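Local coordinates for protein putative beta-glucosidase (Bifidobacterium adolescentis, PDB 5WAB) that hydrolyses beta-glucosidic linkages as a family 3 glycoside hydrolase, and probably also releases terminal arabinopyranosyl units from ginsenosides, at residues 355-360 with 472-477; 69-74 with 305-310; 364-369 with 479-484; 75-80 with 309-314. One frame throughout, in Å; residues are numbered along the deposited sequence.

Contact 1 (355-360 with 472-477); sequences TPTKMT and LGQAGG
Gln474 reaches into the bend of 355-360 and packs against Pro356, Thr357 and Lys358, and this is the tight part of the contact. Its CG lies between the backbone N and the carbonyl carbon (chi1 74°), and the chain beyond is extended, which carries the amide to Thr357. There NE2 donates to Thr357 OG1 at 3.1 Å, with the hydroxyl oxygen only 13° out of the amide plane, while OE1 takes a weak, bent bond from Thr357 N at 3.3 Å. Pro356 CB presses on OE1 at 3.2 Å, and the carbonyl O of Lys358 lies 3.3 Å from Gln474 CD. The same amide also serves the neighbourhood, NE2 bonding to Asp305 and OE1 to the backbone N of Cys70.

The Met359 end is looser and exposed to solvent. Met359 lays CG 3.5 Å from Gln474 O before its thioether leads away, and the Lys358 amine turns from the glutamine to a salt bridge with Asp302. Gly477 is a close exception: its CA approaches Thr360 O at 3.3 Å in a CA-H...O contact that a side chain would block. Were the glutamine an alanine, Thr357 OG1 and Asp305 would probably lose their amide partner and a gap would open beside Pro356. A single buried amide, with both its polar atoms engaged, thus joins the 355-360 loop to the 69-74 loop and helix 301-313.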
loop_
_atom_site.group_PDB
_atom_site.type_symbol
_atom_site.label_atom_id
_atom_site.label_comp_id
_atom_site.label_asym_id
_atom_site.label_seq_id
_atom_site.Cartn_x
_atom_site.Cartn_y
_atom_site.Cartn_z
ATOM N N THR A 355 3.964 6.799 19.714
ATOM C CA THR A 355 3.287 7.499 20.801
ATOM C C THR A 355 2.577 8.717 20.231
ATOM O O THR A 355 3.247 9.689 19.860
ATOM C CB THR A 355 4.278 7.928 21.881
ATOM O OG1 THR A 355 4.872 6.770 22.481
ATOM C CG2 THR A 355 3.568 8.741 22.952
ATOM N N PRO A 356 1.251 8.723 20.143
ATOM C CA PRO A 356 0.573 9.831 19.461
ATOM C C PRO A 356 0.660 11.126 20.252
ATOM O O PRO A 356 0.760 11.131 21.480
ATOM C CB PRO A 356 -0.876 9.346 19.344
ATOM C CG PRO A 356 -1.042 8.330 20.417
ATOM C CD PRO A 356 0.312 7.768 20.759
ATOM N N THR A 357 0.643 12.240 19.518
ATOM C CA THR A 357 0.555 13.541 20.169
ATOM C C THR A 357 -0.765 13.679 20.917
ATOM O O THR A 357 -0.805 14.198 22.038
ATOM C CB THR A 357 0.706 14.663 19.144
ATOM O OG1 THR A 357 -0.303 14.530 18.138
ATOM C CG2 THR A 357 2.071 14.594 18.483
ATOM N N LYS A 358 -1.854 13.229 20.304
ATOM C CA LYS A 358 -3.156 13.217 20.949
ATOM C C LYS A 358 -3.968 12.068 20.369
ATOM O O LYS A 358 -3.935 11.826 19.159
ATOM C CB LYS A 358 -3.887 14.552 20.758
ATOM C CG LYS A 358 -4.198 14.905 19.309
ATOM C CD LYS A 358 -4.655 16.348 19.179
ATOM C CE LYS A 358 -3.526 17.303 19.506
ATOM N NZ LYS A 358 -4.001 18.707 19.612
ATOM N N MET A 359 -4.677 11.351 21.235
ATOM C CA MET A 359 -5.574 10.306 20.767
ATOM C C MET A 359 -6.821 10.322 21.636
ATOM O O MET A 359 -6.724 10.285 22.865
ATOM C CB MET A 359 -4.892 8.935 20.811
ATOM C CG MET A 359 -5.665 7.837 20.105
ATOM S SD MET A 359 -6.760 6.908 21.182
ATOM C CE MET A 359 -5.598 6.261 22.383
ATOM N N THR A 360 -7.987 10.361 20.994
ATOM C CA THR A 360 -9.274 10.345 21.682
ATOM C C THR A 360 -10.111 9.205 21.129
ATOM O O THR A 360 -10.377 9.150 19.923
ATOM C CB THR A 360 -10.009 11.682 21.525
ATOM O OG1 THR A 360 -9.226 12.738 22.098
ATOM C CG2 THR A 360 -11.369 11.635 22.214
ATOM N N LEU A 472 -7.015 3.460 11.700
ATOM C CA LEU A 472 -7.287 4.859 11.395
ATOM C C LEU A 472 -6.234 5.826 11.923
ATOM O O LEU A 472 -6.282 7.009 11.575
ATOM C CB LEU A 472 -8.658 5.254 11.955
ATOM C CG LEU A 472 -9.863 4.537 11.345
ATOM C CD1 LEU A 472 -11.117 4.847 12.136
ATOM C CD2 LEU A 472 -10.043 4.937 9.892
ATOM N N GLY A 473 -5.302 5.370 12.749
ATOM C CA GLY A 473 -4.335 6.269 13.343
ATOM C C GLY A 473 -4.895 6.979 14.562
ATOM O O GLY A 473 -5.949 6.632 15.100
ATOM N N GLN A 474 -4.171 8.015 14.992
ATOM C CA GLN A 474 -4.489 8.658 16.263
ATOM C C GLN A 474 -5.792 9.451 16.224
ATOM O O GLN A 474 -6.334 9.772 17.287
ATOM C CB GLN A 474 -3.348 9.581 16.696
ATOM C CG GLN A 474 -3.250 10.874 15.902
ATOM C CD GLN A 474 -2.149 11.777 16.414
ATOM O OE1 GLN A 474 -1.084 11.307 16.808
ATOM N NE2 GLN A 474 -2.406 13.081 16.431
ATOM N N ALA A 475 -6.302 9.785 15.038
ATOM C CA ALA A 475 -7.499 10.606 14.908
ATOM C C ALA A 475 -8.735 9.798 14.514
ATOM O O ALA A 475 -9.697 10.369 13.986
ATOM C CB ALA A 475 -7.259 11.731 13.904
ATOM N N GLY A 476 -8.736 8.491 14.778
ATOM C CA GLY A 476 -9.867 7.663 14.387
ATOM C C GLY A 476 -11.151 8.029 15.107
ATOM O O GLY A 476 -12.238 7.971 14.527
ATOM N N GLY A 477 -11.049 8.399 16.382
ATOM C CA GLY A 477 -12.206 8.755 17.172
ATOM C C GLY A 477 -13.085 9.807 16.526
ATOM O O GLY A 477 -14.243 9.553 16.175
#

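Contact 2 (69-74 with 305-310); sequences TCFPPA and DEVAHQ
Thr69 opens the contact by setting its methyl CG2 3.9 Å from Ala308 CB on helix 301-313. OG1 sits beside the backbone N (chi1 -61°), turned to Glu96 on helix 83-99, with which it bonds, and CG2, anti to that N, is turned to Ala308. The same methyl also rests 3.6 Å above the plane of the Phe71 ring, toward its rim, so it touches both the ring and the alanine.

Cys70 turns its side chain from the helix, but its carbonyl O takes a backbone bond from Gln474 N. Phe71 follows and brings its ring back: CD1 meets Ala308 CB at 4.0 Å and CE1 meets Val307 CG1, also at 4.0 Å, the ring slanting across the valine. Val89, Ala92 and Met93 of helix 83-99 touch this ring as well, wedging it between two helices. Pro72 ends the contact, its CD 4.4 Å from the carbonyl O of Ala308, and it packs onward against Ala311.

No hydrogen bond spans the two segments. The loop leading to helix 74-77, in the N-terminal domain of the family 3 fold, is held to helix 301-313 by methyl and ring packing, and the small Ala308 lets both Thr69 and Phe71 come close.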
loop_
_atom_site.group_PDB
_atom_site.type_symbol
_atom_site.label_atom_id
_atom_site.label_comp_id
_atom_site.label_asym_id
_atom_site.label_seq_id
_atom_site.Cartn_x
_atom_site.Cartn_y
_atom_site.Cartn_z
ATOM N N THR A 69 2.712 12.451 15.290
ATOM C CA THR A 69 1.388 12.170 14.753
ATOM C C THR A 69 1.352 10.766 14.163
ATOM O O THR A 69 2.125 10.445 13.253
ATOM C CB THR A 69 1.011 13.201 13.696
ATOM O OG1 THR A 69 0.996 14.504 14.294
ATOM C CG2 THR A 69 -0.368 12.880 13.104
ATOM N N CYS A 70 0.460 9.927 14.680
ATOM C CA CYS A 70 0.284 8.576 14.161
ATOM C C CYS A 70 -0.770 8.640 13.065
ATOM O O CYS A 70 -1.971 8.682 13.340
ATOM C CB CYS A 70 -0.106 7.613 15.278
ATOM S SG CYS A 70 -0.310 5.884 14.754
ATOM N N PHE A 71 -0.324 8.658 11.817
ATOM C CA PHE A 71 -1.255 8.669 10.702
ATOM C C PHE A 71 -1.839 7.275 10.492
ATOM O O PHE A 71 -1.283 6.282 10.971
ATOM C CB PHE A 71 -0.548 9.154 9.441
ATOM C CG PHE A 71 -0.070 10.570 9.534
ATOM C CD1 PHE A 71 -0.917 11.623 9.233
ATOM C CD2 PHE A 71 1.228 10.851 9.921
ATOM C CE1 PHE A 71 -0.481 12.929 9.324
ATOM C CE2 PHE A 71 1.670 12.153 10.014
ATOM C CZ PHE A 71 0.813 13.195 9.714
ATOM N N PRO A 72 -2.961 7.165 9.787
ATOM C CA PRO A 72 -3.528 5.842 9.531
ATOM C C PRO A 72 -2.548 4.988 8.753
ATOM O O PRO A 72 -1.930 5.465 7.789
ATOM C CB PRO A 72 -4.793 6.143 8.708
ATOM C CG PRO A 72 -4.596 7.524 8.179
ATOM C CD PRO A 72 -3.817 8.234 9.240
ATOM N N PRO A 73 -2.340 3.739 9.178
ATOM C CA PRO A 73 -1.526 2.814 8.387
ATOM C C PRO A 73 -2.071 2.662 6.977
ATOM O O PRO A 73 -3.249 2.892 6.704
ATOM C CB PRO A 73 -1.621 1.502 9.168
ATOM C CG PRO A 73 -1.829 1.947 10.583
ATOM C CD PRO A 73 -2.689 3.181 10.496
ATOM N N ALA A 74 -1.181 2.249 6.075
ATOM C CA ALA A 74 -1.503 2.242 4.652
ATOM C C ALA A 74 -2.698 1.349 4.328
ATOM O O ALA A 74 -3.441 1.639 3.385
ATOM C CB ALA A 74 -0.273 1.821 3.849
ATOM N N ASP A 305 -2.511 16.970 13.344
ATOM C CA ASP A 305 -3.593 16.110 13.812
ATOM C C ASP A 305 -4.830 16.249 12.939
ATOM O O ASP A 305 -5.605 15.293 12.808
ATOM C CB ASP A 305 -3.929 16.436 15.267
ATOM C CG ASP A 305 -5.023 15.555 15.820
ATOM O OD1 ASP A 305 -4.867 14.319 15.781
ATOM O OD2 ASP A 305 -6.039 16.098 16.292
ATOM N N GLU A 306 -5.019 17.419 12.322
ATOM C CA GLU A 306 -6.142 17.602 11.409
ATOM C C GLU A 306 -5.901 16.894 10.086
ATOM O O GLU A 306 -6.846 16.382 9.477
ATOM C CB GLU A 306 -6.396 19.087 11.177
ATOM C CG GLU A 306 -6.959 19.810 12.378
ATOM C CD GLU A 306 -7.006 21.308 12.176
ATOM O OE1 GLU A 306 -6.544 21.776 11.112
ATOM O OE2 GLU A 306 -7.518 22.014 13.073
ATOM N N VAL A 307 -4.655 16.857 9.622
ATOM C CA VAL A 307 -4.343 16.046 8.452
ATOM C C VAL A 307 -4.640 14.583 8.748
ATOM O O VAL A 307 -5.226 13.873 7.922
ATOM C CB VAL A 307 -2.879 16.272 8.023
ATOM C CG1 VAL A 307 -2.487 15.332 6.888
ATOM C CG2 VAL A 307 -2.678 17.725 7.604
ATOM N N ALA A 308 -4.277 14.121 9.950
ATOM C CA ALA A 308 -4.613 12.763 10.369
ATOM C C ALA A 308 -6.119 12.571 10.496
ATOM O O ALA A 308 -6.631 11.476 10.237
ATOM C CB ALA A 308 -3.924 12.437 11.695
ATOM N N HIS A 309 -6.840 13.619 10.901
ATOM C CA HIS A 309 -8.294 13.540 10.970
ATOM C C HIS A 309 -8.886 13.314 9.585
ATOM O O HIS A 309 -9.729 12.429 9.396
ATOM C CB HIS A 309 -8.851 14.816 11.607
ATOM C CG HIS A 309 -10.323 14.775 11.883
ATOM N ND1 HIS A 309 -11.085 13.638 11.709
ATOM C CD2 HIS A 309 -11.175 15.734 12.315
ATOM C CE1 HIS A 309 -12.341 13.900 12.023
ATOM N NE2 HIS A 309 -12.423 15.165 12.393
ATOM N N GLN A 310 -8.453 14.108 8.602
ATOM C CA GLN A 310 -8.960 13.933 7.243
ATOM C C GLN A 310 -8.475 12.618 6.640
ATOM O O GLN A 310 -9.236 11.922 5.957
ATOM C CB GLN A 310 -8.555 15.116 6.361
ATOM C CG GLN A 310 -9.096 15.018 4.935
ATOM C CD GLN A 310 -10.630 14.987 4.872
ATOM O OE1 GLN A 310 -11.317 15.538 5.734
ATOM N NE2 GLN A 310 -11.165 14.320 3.854
#

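Contact 3 (364-369 with 479-484); sequences DTLAAR and ALADVI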
loop_
_atom_site.group_PDB
_atom_site.type_symbol
_atom_site.label_atom_id
_atom_site.label_comp_id
_atom_site.label_asym_id
_atom_site.label_seq_id
_atom_site.Cartn_x
_atom_site.Cartn_y
_atom_site.Cartn_z
ATOM N N ASP A 364 -14.827 8.652 24.192
ATOM C CA ASP A 364 -14.521 10.012 24.614
ATOM C C ASP A 364 -14.915 11.033 23.557
ATOM O O ASP A 364 -15.192 12.191 23.891
ATOM C CB ASP A 364 -13.039 10.137 24.960
ATOM C CG ASP A 364 -12.665 9.345 26.191
ATOM O OD1 ASP A 364 -13.575 9.020 26.981
ATOM O OD2 ASP A 364 -11.465 9.048 26.372
ATOM N N THR A 365 -14.965 10.631 22.285
ATOM C CA THR A 365 -15.397 11.567 21.252
ATOM C C THR A 365 -16.884 11.857 21.382
ATOM O O THR A 365 -17.306 13.018 21.348
ATOM C CB THR A 365 -15.073 11.022 19.858
ATOM O OG1 THR A 365 -13.656 10.862 19.714
ATOM C CG2 THR A 365 -15.562 11.984 18.788
ATOM N N LEU A 366 -17.696 10.815 21.559
ATOM C CA LEU A 366 -19.126 11.034 21.747
ATOM C C LEU A 366 -19.400 11.783 23.044
ATOM O O LEU A 366 -20.295 12.634 23.097
ATOM C CB LEU A 366 -19.877 9.707 21.723
ATOM C CG LEU A 366 -19.841 8.965 20.387
ATOM C CD1 LEU A 366 -20.857 7.841 20.394
ATOM C CD2 LEU A 366 -20.073 9.915 19.219
ATOM N N ALA A 367 -18.649 11.471 24.103
ATOM C CA ALA A 367 -18.821 12.179 25.369
ATOM C C ALA A 367 -18.515 13.665 25.219
ATOM O O ALA A 367 -19.299 14.519 25.647
ATOM C CB ALA A 367 -17.933 11.549 26.441
ATOM N N ALA A 368 -17.380 13.994 24.597
ATOM C CA ALA A 368 -17.008 15.391 24.410
ATOM C C ALA A 368 -17.945 16.127 23.460
ATOM O O ALA A 368 -17.925 17.361 23.424
ATOM C CB ALA A 368 -15.569 15.488 23.902
ATOM N N ARG A 369 -18.757 15.406 22.689
ATOM C CA ARG A 369 -19.686 16.015 21.750
ATOM C C ARG A 369 -21.112 16.081 22.282
ATOM O O ARG A 369 -22.022 16.462 21.539
ATOM C CB ARG A 369 -19.666 15.256 20.420
ATOM C CG ARG A 369 -18.372 15.388 19.645
ATOM C CD ARG A 369 -18.511 14.799 18.251
ATOM N NE ARG A 369 -17.282 14.939 17.474
ATOM C CZ ARG A 369 -17.206 14.798 16.154
ATOM N NH1 ARG A 369 -18.295 14.517 15.448
ATOM N NH2 ARG A 369 -16.040 14.942 15.537
ATOM N N ALA A 479 -12.941 10.979 13.541
ATOM C CA ALA A 479 -13.300 10.618 12.175
ATOM C C ALA A 479 -14.503 9.684 12.148
ATOM O O ALA A 479 -15.380 9.815 11.288
ATOM C CB ALA A 479 -12.104 9.974 11.479
ATOM N N LEU A 480 -14.551 8.728 13.077
ATOM C CA LEU A 480 -15.686 7.815 13.147
ATOM C C LEU A 480 -16.974 8.563 13.469
ATOM O O LEU A 480 -18.031 8.274 12.895
ATOM C CB LEU A 480 -15.413 6.732 14.192
ATOM C CG LEU A 480 -14.380 5.664 13.814
ATOM C CD1 LEU A 480 -14.004 4.823 15.031
ATOM C CD2 LEU A 480 -14.889 4.789 12.676
ATOM N N ALA A 481 -16.904 9.536 14.380
ATOM C CA ALA A 481 -18.091 10.308 14.723
ATOM C C ALA A 481 -18.610 11.087 13.522
ATOM O O ALA A 481 -19.824 11.149 13.289
ATOM C CB ALA A 481 -17.781 11.255 15.882
ATOM N N ASP A 482 -17.701 11.674 12.739
ATOM C CA ASP A 482 -18.106 12.470 11.583
ATOM C C ASP A 482 -18.775 11.615 10.512
ATOM O O ASP A 482 -19.731 12.058 9.864
ATOM C CB ASP A 482 -16.892 13.196 11.006
ATOM C CG ASP A 482 -16.388 14.299 11.909
ATOM O OD1 ASP A 482 -17.034 14.566 12.946
ATOM O OD2 ASP A 482 -15.338 14.895 11.587
ATOM N N VAL A 483 -18.298 10.390 10.313
ATOM C CA VAL A 483 -18.872 9.538 9.279
ATOM C C VAL A 483 -20.169 8.903 9.762
ATOM O O VAL A 483 -21.195 8.947 9.075
ATOM C CB VAL A 483 -17.853 8.471 8.840
ATOM C CG1 VAL A 483 -18.521 7.446 7.938
ATOM C CG2 VAL A 483 -16.670 9.125 8.131
ATOM N N ILE A 484 -20.140 8.319 10.961
ATOM C CA ILE A 484 -21.293 7.587 11.479
ATOM C C ILE A 484 -22.477 8.524 11.685
ATOM O O ILE A 484 -23.634 8.145 11.460
ATOM C CB ILE A 484 -20.904 6.859 12.780
ATOM C CG1 ILE A 484 -19.913 5.733 12.474
ATOM C CG2 ILE A 484 -22.134 6.338 13.510
ATOM C CD1 ILE A 484 -19.327 5.074 13.705
#
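Arg369, just past the end of helix 362-368, reaches over to helix 476-484 and ends on Ala481 and Asp482. From CB the chain runs extended through CG and CD to NE, and so spans the gap between the helices. NE comes within 4.0 Å of Ala481 CB. At CZ the guanidinium spreads, and the alanine methyl lies over one of its faces, offset toward the rim, with Ala481 CB 3.3 Å from NH1. The tip meets Asp482 edge-on. NH1 and NH2 both donate to the single oxygen OD1, each at 2.8 Å with that oxygen within 2° of the guanidinium plane. The two bonds use OD1 differently: NH1 comes nearly in line with the C-O bond, whereas NH2 arrives on the syn side and 35° out of the carboxylate plane, the two planes being 36° apart. A two-nitrogen grip on one oxygen should limit the rotation of the guanidinium while leaving OD2 to face His309. With an asparagine in place of the aspartate the carboxylate charge is gone, and the guanidinium would probably be left without its ionic mate and freer to turn.

Beside the ion pair, apolar groups meet on Ala481. Thr365 CG2 packs 3.7 Å from Ala481 CB, its hydroxyl bonding to Ser361 O, and Leu366 CD2 lies 4.3 Å from the same Ala481 CB. Two helices of the family 3 C-terminal domain, an alpha/beta unit whose mixed sheet is mostly parallel, are thus joined side by side.

Contact 4 (75-80 with 309-314); sequences AGLSSS and HQAAIE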
loop_
_atom_site.group_PDB
_atom_site.type_symbol
_atom_site.label_atom_id
_atom_site.label_comp_id
_atom_site.label_asym_id
_atom_site.label_seq_id
_atom_site.Cartn_x
_atom_site.Cartn_y
_atom_site.Cartn_z
ATOM N N ALA A 75 -2.903 0.265 5.084
ATOM C CA ALA A 75 -4.060 -0.595 4.838
ATOM C C ALA A 75 -5.363 0.181 4.941
ATOM O O ALA A 75 -6.368 -0.205 4.333
ATOM C CB ALA A 75 -4.074 -1.772 5.809
ATOM N N GLY A 76 -5.372 1.250 5.730
ATOM C CA GLY A 76 -6.509 2.143 5.800
ATOM C C GLY A 76 -6.417 3.252 4.775
ATOM O O GLY A 76 -7.364 3.482 4.018
ATOM N N LEU A 77 -5.270 3.937 4.729
ATOM C CA LEU A 77 -5.132 5.097 3.853
ATOM C C LEU A 77 -5.267 4.728 2.383
ATOM O O LEU A 77 -5.663 5.575 1.575
ATOM C CB LEU A 77 -3.787 5.791 4.098
ATOM C CG LEU A 77 -3.647 7.204 3.521
ATOM C CD1 LEU A 77 -4.823 8.066 3.964
ATOM C CD2 LEU A 77 -2.347 7.842 3.962
ATOM N N SER A 78 -4.988 3.477 2.024
ATOM C CA SER A 78 -5.178 3.030 0.652
ATOM C C SER A 78 -6.636 3.032 0.226
ATOM O O SER A 78 -6.910 2.923 -0.973
ATOM C CB SER A 78 -4.600 1.630 0.479
ATOM O OG SER A 78 -5.223 0.709 1.360
ATOM N N SER A 79 -7.572 3.138 1.165
ATOM C CA SER A 79 -8.979 3.245 0.809
ATOM C C SER A 79 -9.336 4.604 0.223
ATOM O O SER A 79 -10.416 4.742 -0.360
ATOM C CB SER A 79 -9.843 2.964 2.041
ATOM O OG SER A 79 -9.475 1.736 2.650
ATOM N N SER A 80 -8.464 5.602 0.367
ATOM C CA SER A 80 -8.774 6.965 -0.054
ATOM C C SER A 80 -8.697 7.154 -1.564
ATOM O O SER A 80 -9.427 7.989 -2.109
ATOM C CB SER A 80 -7.821 7.946 0.627
ATOM O OG SER A 80 -6.493 7.718 0.187
ATOM N N HIS A 309 -6.840 13.619 10.901
ATOM C CA HIS A 309 -8.294 13.540 10.970
ATOM C C HIS A 309 -8.886 13.314 9.585
ATOM O O HIS A 309 -9.729 12.429 9.396
ATOM C CB HIS A 309 -8.851 14.816 11.607
ATOM C CG HIS A 309 -10.323 14.775 11.883
ATOM N ND1 HIS A 309 -11.085 13.638 11.709
ATOM C CD2 HIS A 309 -11.175 15.734 12.315
ATOM C CE1 HIS A 309 -12.341 13.900 12.023
ATOM N NE2 HIS A 309 -12.423 15.165 12.393
ATOM N N GLN A 310 -8.453 14.108 8.602
ATOM C CA GLN A 310 -8.960 13.933 7.243
ATOM C C GLN A 310 -8.475 12.618 6.640
ATOM O O GLN A 310 -9.236 11.922 5.957
ATOM C CB GLN A 310 -8.555 15.116 6.361
ATOM C CG GLN A 310 -9.096 15.018 4.935
ATOM C CD GLN A 310 -10.630 14.987 4.872
ATOM O OE1 GLN A 310 -11.317 15.538 5.734
ATOM N NE2 GLN A 310 -11.165 14.320 3.854
ATOM N N ALA A 311 -7.210 12.263 6.878
ATOM C CA ALA A 311 -6.706 10.977 6.404
ATOM C C ALA A 311 -7.476 9.816 7.027
ATOM O O ALA A 311 -7.676 8.778 6.384
ATOM C CB ALA A 311 -5.210 10.852 6.698
ATOM N N ALA A 312 -7.887 9.958 8.288
ATOM C CA ALA A 312 -8.648 8.895 8.938
ATOM C C ALA A 312 -10.046 8.773 8.345
ATOM O O ALA A 312 -10.557 7.660 8.176
ATOM C CB ALA A 312 -8.720 9.133 10.446
ATOM N N ILE A 313 -10.679 9.905 8.030
ATOM C CA ILE A 313 -12.015 9.881 7.438
ATOM C C ILE A 313 -12.017 9.079 6.143
ATOM O O ILE A 313 -12.900 8.246 5.905
ATOM C CB ILE A 313 -12.524 11.316 7.211
ATOM C CG1 ILE A 313 -12.811 11.997 8.548
ATOM C CG2 ILE A 313 -13.746 11.315 6.321
ATOM C CD1 ILE A 313 -13.378 13.388 8.410
ATOM N N GLU A 314 -11.025 9.317 5.286
ATOM C CA GLU A 314 -10.967 8.662 3.986
ATOM C C GLU A 314 -10.324 7.279 4.029
ATOM O O GLU A 314 -10.046 6.704 2.972
ATOM C CB GLU A 314 -10.247 9.570 2.995
ATOM C CG GLU A 314 -10.950 10.900 2.856
ATOM C CD GLU A 314 -10.539 11.663 1.621
ATOM O OE1 GLU A 314 -10.190 11.029 0.603
ATOM O OE2 GLU A 314 -10.571 12.906 1.675
HETATM O O HOH W 1 -12.016 7.315 1.215
#
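Leu77 and Ala311 make the apolar part of this contact. Leu77 CG is anti to the backbone N (chi1 -165°), and CD1 is carried to 3.9 Å from Ala311 CB and 3.8 Å from Ala311 O. Ser80 contributes a second carbon contact, its CB lying 3.8 Å from Glu314 CB.

The polar contacts are of two kinds. Within each segment, side chains close on their own backbone or neighbours. Ser80 OG donates to Leu77 O at 2.7 Å, nearly in line with the carbonyl, and since Ser80 N also bonds there, this oxygen of the turn from Leu77 to Ser80 is gripped twice. Gln310 NE2 holds Glu314 OE2 at 2.7 Å, on the lone pair facing away from OE1, with the acceptor in the amide plane of the glutamine. Across the segments a water takes over the linkage: it donates to Glu314 O at 2.7 Å and, weakly, to Ser79 O. Direct bonding fails at Ser80 N, which comes close to Glu314 O but at a poor angle.

The other carboxylate oxygen, OE1, points toward Ser80 and forms a salt bridge with Lys607 of the Fibronectin type III-like domain; the lysine also bonds to Ser80 O. One cation therefore draws on both segments at once.

Neither segment bonds to the other directly: a leucine-alanine contact and the Ser80 and Glu314 carbons pack between them, a water and Lys607 bridge them, and Gln310 holds one carboxylate oxygen while the lysine engages the other, consistent with a carboxylate kept charged within a buried junction between domains.

How the contacts relate
Contacts 2 and 4 are the buried ones nearest the middle of the chain, and both use helix 301-313; Pro72 of contact 2 touches Ala311 of contact 4, so the two adjoin. Contact 1, centred about 8 Å from the centre of contact 2, is only partly buried and joins it through Gln474, whose amide is shared. Contact 3 lies farthest out and shares helix 476-484 with contact 1. Chemistry follows place: carbon packing in contact 2, water and lysine bridging in contact 4, amide bonding in contact 1, and an exposed arginine's ion pair beside a buried alanine in contact 3. His309, shared by contacts 2 and 4, lies against Asp482 of contact 3.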